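Local coordinates for geranyltranstransferase (Legionella pneumophila subsp. pneumophila, PDB 3LOM), which probably condenses isopentenyl diphosphate with allylic diphosphates to build farnesyl or geranylgeranyl diphosphate, as magnesium-dependent members of the FPP/GGPP synthase family do, at residues His273-Ile276 against Ala277-Leu281; Lys254-Phe257 against Ala258-Phe261. One frame throughout, in Å; residues are numbered along the deposited sequence.

Contact 1 (His273-Ile276 against Ala277-Leu281)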
ATOM      1  N   HIS A 273     -22.165  14.059  21.003  1.00 70.31           N
ATOM      2  CA  HIS A 273     -21.768  13.309  19.804  1.00 66.70           C
ATOM      3  C   HIS A 273     -22.124  11.818  19.856  1.00 66.66           C
ATOM      4  O   HIS A 273     -22.509  11.237  18.830  1.00 60.19           O
ATOM      5  CB  HIS A 273     -20.294  13.535  19.469  1.00 62.00           C
ATOM      6  CG  HIS A 273     -20.039  14.829  18.765  1.00 59.70           C
ATOM      7  ND1 HIS A 273     -20.398  15.043  17.451  1.00 45.83           N
ATOM      8  CD2 HIS A 273     -19.479  15.985  19.193  1.00 58.49           C
ATOM      9  CE1 HIS A 273     -20.073  16.273  17.101  1.00 46.01           C
ATOM     10  NE2 HIS A 273     -19.506  16.864  18.138  1.00 60.16           N
ATOM     11  N   TYR A 274     -22.018  11.222  21.047  1.00 65.67           N
ATOM     12  CA  TYR A 274     -22.485   9.849  21.280  1.00 68.33           C
ATOM     13  C   TYR A 274     -23.999   9.733  21.174  1.00 70.56           C
ATOM     14  O   TYR A 274     -24.503   8.752  20.632  1.00 70.82           O
ATOM     15  CB  TYR A 274     -22.016   9.313  22.638  1.00 64.12           C
ATOM     16  CG  TYR A 274     -20.740   8.503  22.563  1.00 69.94           C
ATOM     17  CD1 TYR A 274     -20.689   7.312  21.841  1.00 64.10           C
ATOM     18  CD2 TYR A 274     -19.584   8.926  23.218  1.00 74.66           C
ATOM     19  CE1 TYR A 274     -19.519   6.566  21.766  1.00 64.54           C
ATOM     20  CE2 TYR A 274     -18.409   8.188  23.148  1.00 69.04           C
ATOM     21  CZ  TYR A 274     -18.384   7.009  22.421  1.00 65.31           C
ATOM     22  OH  TYR A 274     -17.226   6.278  22.340  1.00 53.89           O
ATOM     23  N   GLN A 275     -24.706  10.742  21.689  1.00 73.62           N
ATOM     24  CA  GLN A 275     -26.167  10.808  21.634  1.00 74.02           C
ATOM     25  C   GLN A 275     -26.656  10.848  20.187  1.00 71.48           C
ATOM     26  O   GLN A 275     -27.599  10.137  19.833  1.00 67.70           O
ATOM     27  CB  GLN A 275     -26.674  12.028  22.415  1.00 79.90           C
ATOM     28  CG  GLN A 275     -28.153  12.002  22.801  1.00 90.20           C
ATOM     29  CD  GLN A 275     -29.067  12.632  21.756  1.00101.03           C
ATOM     30  OE1 GLN A 275     -30.223  12.229  21.610  1.00 97.91           O
ATOM     31  NE2 GLN A 275     -28.554  13.623  21.025  1.00 93.61           N
ATOM     32  N   ILE A 276     -25.995  11.666  19.362  1.00 69.01           N
ATOM     33  CA  ILE A 276     -26.294  11.757  17.931  1.00 64.40           C
ATOM     34  C   ILE A 276     -26.013  10.411  17.259  1.00 67.06           C
ATOM     35  O   ILE A 276     -26.792   9.957  16.410  1.00 65.85           O
ATOM     36  CB  ILE A 276     -25.512  12.934  17.238  1.00 64.92           C
ATOM     37  CG1 ILE A 276     -25.875  14.304  17.844  1.00 70.86           C
ATOM     38  CG2 ILE A 276     -25.727  12.957  15.719  1.00 59.30           C
ATOM     39  CD1 ILE A 276     -27.370  14.663  17.855  1.00 96.26           C
ATOM     40  N   ALA A 277     -24.917   9.767  17.670  1.00 68.96           N
ATOM     41  CA  ALA A 277     -24.553   8.437  17.169  1.00 68.38           C
ATOM     42  C   ALA A 277     -25.599   7.364  17.518  1.00 65.03           C
ATOM     43  O   ALA A 277     -25.992   6.584  16.644  1.00 58.75           O
ATOM     44  CB  ALA A 277     -23.163   8.036  17.660  1.00 67.92           C
ATOM     45  N   MET A 278     -26.050   7.354  18.780  1.00 62.73           N
ATOM     46  CA  MET A 278     -27.131   6.470  19.259  1.00 65.14           C
ATOM     47  C   MET A 278     -28.413   6.603  18.437  1.00 66.96           C
ATOM     48  O   MET A 278     -28.970   5.608  17.963  1.00 70.53           O
ATOM     49  CB  MET A 278     -27.474   6.778  20.720  1.00 63.38           C
ATOM     50  CG  MET A 278     -26.411   6.435  21.733  1.00 66.94           C
ATOM     51  SD  MET A 278     -26.121   4.675  21.895  1.00 70.47           S
ATOM     52  CE  MET A 278     -25.227   4.691  23.441  1.00 63.05           C
ATOM     53  N   ASP A 279     -28.854   7.848  18.263  1.00 71.03           N
ATOM     54  CA  ASP A 279     -30.114   8.186  17.597  1.00 67.74           C
ATOM     55  C   ASP A 279     -30.133   7.896  16.099  1.00 70.43           C
ATOM     56  O   ASP A 279     -31.203   7.838  15.487  1.00 76.94           O
ATOM     57  CB  ASP A 279     -30.452   9.661  17.839  1.00 66.44           C
ATOM     58  CG  ASP A 279     -30.925   9.934  19.261  1.00 76.37           C
ATOM     59  OD1 ASP A 279     -30.443   9.277  20.214  1.00 66.10           O
ATOM     60  OD2 ASP A 279     -31.786  10.822  19.426  1.00 97.77           O
ATOM     61  N   SER A 280     -28.950   7.711  15.520  1.00 67.66           N
ATOM     62  CA  SER A 280     -28.795   7.467  14.086  1.00 69.76           C
ATOM     63  C   SER A 280     -29.212   6.054  13.664  1.00 68.73           C
ATOM     64  O   SER A 280     -29.452   5.798  12.480  1.00 69.08           O
ATOM     65  CB  SER A 280     -27.341   7.728  13.673  1.00 76.64           C
ATOM     66  OG  SER A 280     -27.195   7.741  12.266  1.00 81.93           O
ATOM     67  N   LEU A 281     -29.305   5.149  14.636  1.00 69.57           N
ATOM     68  CA  LEU A 281     -29.545   3.731  14.368  1.00 73.37           C
ATOM     69  C   LEU A 281     -30.986   3.308  14.658  1.00 76.96           C
ATOM     70  O   LEU A 281     -31.334   2.130  14.532  1.00 72.46           O
ATOM     71  CB  LEU A 281     -28.581   2.874  15.192  1.00 69.40           C
ATOM     72  CG  LEU A 281     -27.125   3.340  15.246  1.00 60.51           C
ATOM     73  CD1 LEU A 281     -26.510   2.965  16.580  1.00 47.49           C
ATOM     74  CD2 LEU A 281     -26.308   2.806  14.064  1.00 41.96           C
TER
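Met-278 sets its CG against the carbonyl oxygen of Tyr-274, one helical turn back, with CG 3.2 Å from Tyr-274 O. The first torsion (chi1 -68°) sets CG beside the backbone N and brings it up to that oxygen; a bend at chi2 then carries the sulfur away, and the side chain goes on to touch Gln-299 of helix 289-303. The same carbonyl accepts the amide of the same residue, Met-278 N to Tyr-274 O at 2.8 Å and nearly straight, so one oxygen receives both the N-H and the apolar flank of Met-278. Ala-277 divides these roles between two carbonyls: its N bonds to His-273 O at 3.1 Å, while its CB lies nearest Tyr-274 O, at 3.3 Å. One residue further on, Asp-279 N reaches Gln-275 O at 3.0 Å, and the Asp-279 carboxylate leans back toward the Gln-275 amide, the two planes 73° apart. The final bond of the series, Ser-280 N to Ile-276 O, is weak, bent to 121° at the hydrogen. Polar ends of three side chains bond instead to one neighbouring helix, 209-236: Tyr-274 OH to Gln-229, His-273 ND1 to His-221, where the two imidazoles also meet, and Ser-280 OG to the carbonyl of Ala-214. Tyr-274 further packs on Thr-295 and Leu-298, which joins helix 209-236 to 289-303 through helix 263-279. The arrangement is the i+4 to i backbone bonding near the C-terminal end of an alpha-helix, here within the all-helical fold of the isoprenoid synthases.

Contact 2 (Lys254-Phe257 against Ala258-Phe261); sequences KTTF and ATLF
Thr-256 and Thr-259 face each other in a capping box at the start of helix 257-260. Its bond runs from Thr-256 N to Thr-259 OG1, at 2.8 Å and 160°; a separate backbone bond joins Thr-259 N to Thr-256 O. Thr-256 OG1, lying between its own backbone N and carbonyl carbon (chi1 57°), turns inward as the N-cap and takes a weak bond from Ala-258 N at 3.1 Å. Thr-256 O is gripped twice from one face of its plane: Leu-260 N comes in tilted by 23°, while Thr-259 N sits well above that plane. Outside the cap, Thr-255 crosses Thr-259 at about a right angle and touches Leu-260 CD1 with its OG1, a buried hydroxyl that finds no partner in the model. The side chains of Phe-257 and Phe-261 run side by side in the same direction, and their rings meet edge to edge. Phe-257 packs on Leu-224 and Met-228 of helix 209-236, and its N bonds to Asp-231 there, whereas Phe-261 lies on Leu-266. Between the two rings the closest approach is Phe-257 CD1 to Phe-261 CE1, 3.6 Å.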
ATOM      1  N   LYS A 254       1.480  22.627  22.038  1.00 84.07           N
ATOM      2  CA  LYS A 254       0.569  21.556  21.637  1.00 86.47           C
ATOM      3  C   LYS A 254      -0.895  21.993  21.611  1.00 89.96           C
ATOM      4  O   LYS A 254      -1.266  23.003  22.219  1.00 92.37           O
ATOM      5  CB  LYS A 254       0.736  20.333  22.548  1.00 80.96           C
ATOM      6  CG  LYS A 254       1.407  19.143  21.880  1.00 83.71           C
ATOM      7  CD  LYS A 254       0.446  18.419  20.937  1.00 75.15           C
ATOM      8  CE  LYS A 254       1.037  17.119  20.424  1.00 62.09           C
ATOM      9  NZ  LYS A 254       0.021  16.294  19.712  1.00 67.93           N
ATOM     10  N   THR A 255      -1.718  21.223  20.894  1.00 83.88           N
ATOM     11  CA  THR A 255      -3.162  21.467  20.823  1.00 76.15           C
ATOM     12  C   THR A 255      -3.976  20.181  20.675  1.00 71.43           C
ATOM     13  O   THR A 255      -3.723  19.364  19.788  1.00 70.39           O
ATOM     14  CB  THR A 255      -3.542  22.483  19.714  1.00 73.22           C
ATOM     15  OG1 THR A 255      -4.945  22.381  19.430  1.00 71.08           O
ATOM     16  CG2 THR A 255      -2.751  22.226  18.444  1.00 83.62           C
ATOM     17  N   THR A 256      -4.940  20.009  21.575  1.00 65.28           N
ATOM     18  CA  THR A 256      -5.864  18.878  21.557  1.00 67.09           C
ATOM     19  C   THR A 256      -7.286  19.398  21.749  1.00 67.55           C
ATOM     20  O   THR A 256      -7.491  20.596  21.982  1.00 59.61           O
ATOM     21  CB  THR A 256      -5.565  17.872  22.698  1.00 68.81           C
ATOM     22  OG1 THR A 256      -5.620  18.544  23.962  1.00 81.36           O
ATOM     23  CG2 THR A 256      -4.199  17.211  22.528  1.00 63.43           C
ATOM     24  N   PHE A 257      -8.264  18.494  21.677  1.00 61.18           N
ATOM     25  CA  PHE A 257      -9.637  18.812  22.071  1.00 63.77           C
ATOM     26  C   PHE A 257      -9.693  19.220  23.545  1.00 64.00           C
ATOM     27  O   PHE A 257     -10.570  19.981  23.950  1.00 67.79           O
ATOM     28  CB  PHE A 257     -10.579  17.627  21.818  1.00 59.92           C
ATOM     29  CG  PHE A 257     -10.951  17.440  20.366  1.00 63.54           C
ATOM     30  CD1 PHE A 257     -11.828  18.319  19.737  1.00 63.33           C
ATOM     31  CD2 PHE A 257     -10.437  16.376  19.633  1.00 60.18           C
ATOM     32  CE1 PHE A 257     -12.177  18.149  18.394  1.00 63.12           C
ATOM     33  CE2 PHE A 257     -10.781  16.193  18.292  1.00 53.88           C
ATOM     34  CZ  PHE A 257     -11.652  17.085  17.671  1.00 61.11           C
ATOM     35  N   ALA A 258      -8.733  18.727  24.326  1.00 62.17           N
ATOM     36  CA  ALA A 258      -8.639  19.014  25.753  1.00 64.37           C
ATOM     37  C   ALA A 258      -7.907  20.314  26.075  1.00 68.13           C
ATOM     38  O   ALA A 258      -7.790  20.687  27.244  1.00 71.94           O
ATOM     39  CB  ALA A 258      -7.993  17.849  26.483  1.00 62.77           C
ATOM     40  N   THR A 259      -7.403  20.993  25.049  1.00 69.20           N
ATOM     41  CA  THR A 259      -6.816  22.318  25.233  1.00 70.98           C
ATOM     42  C   THR A 259      -7.753  23.381  24.670  1.00 73.89           C
ATOM     43  O   THR A 259      -7.697  24.549  25.068  1.00 74.41           O
ATOM     44  CB  THR A 259      -5.428  22.453  24.562  1.00 72.52           C
ATOM     45  OG1 THR A 259      -5.542  22.187  23.158  1.00 71.84           O
ATOM     46  CG2 THR A 259      -4.415  21.497  25.193  1.00 69.57           C
ATOM     47  N   LEU A 260      -8.614  22.961  23.747  1.00 72.96           N
ATOM     48  CA  LEU A 260      -9.559  23.859  23.095  1.00 71.97           C
ATOM     49  C   LEU A 260     -10.926  23.856  23.771  1.00 74.36           C
ATOM     50  O   LEU A 260     -11.605  24.878  23.792  1.00 74.01           O
ATOM     51  CB  LEU A 260      -9.672  23.534  21.603  1.00 74.02           C
ATOM     52  CG  LEU A 260      -8.868  24.409  20.630  1.00 84.09           C
ATOM     53  CD1 LEU A 260      -7.439  24.737  21.098  1.00 92.15           C
ATOM     54  CD2 LEU A 260      -8.830  23.754  19.270  1.00 96.63           C
ATOM     55  N   PHE A 261     -11.328  22.706  24.309  1.00 76.42           N
ATOM     56  CA  PHE A 261     -12.494  22.630  25.186  1.00 74.03           C
ATOM     57  C   PHE A 261     -12.015  22.407  26.603  1.00 75.20           C
ATOM     58  O   PHE A 261     -10.997  21.746  26.814  1.00 79.60           O
ATOM     59  CB  PHE A 261     -13.423  21.481  24.792  1.00 72.81           C
ATOM     60  CG  PHE A 261     -13.971  21.590  23.407  1.00 68.01           C
ATOM     61  CD1 PHE A 261     -13.400  20.868  22.364  1.00 69.48           C
ATOM     62  CD2 PHE A 261     -15.060  22.412  23.141  1.00 72.06           C
ATOM     63  CE1 PHE A 261     -13.903  20.964  21.076  1.00 64.67           C
ATOM     64  CE2 PHE A 261     -15.572  22.515  21.856  1.00 72.75           C
ATOM     65  CZ  PHE A 261     -14.992  21.789  20.819  1.00 78.27           C
TER

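Contact 2 comes first along the chain, at the short helix 257-260, and contact 1 follows near the end of helix 263-279, the next helix. Their centres lie 23 Å apart and their nearest atoms about 7 Å, without touching. One marks how a helix begins after residues missing from the model, the other lies near the far end of a longer one. Both lean on helix 209-236, where Leu-224 and Met-228 touch Phe-257 of contact 2 as well as His-273 of contact 1, and the side chain of Phe-261 reaches Leu-266 and Glu-269 of helix 263-279. Both contacts therefore pack successive helices against a shared one, within the all-helical polyprenyl synthetase fold.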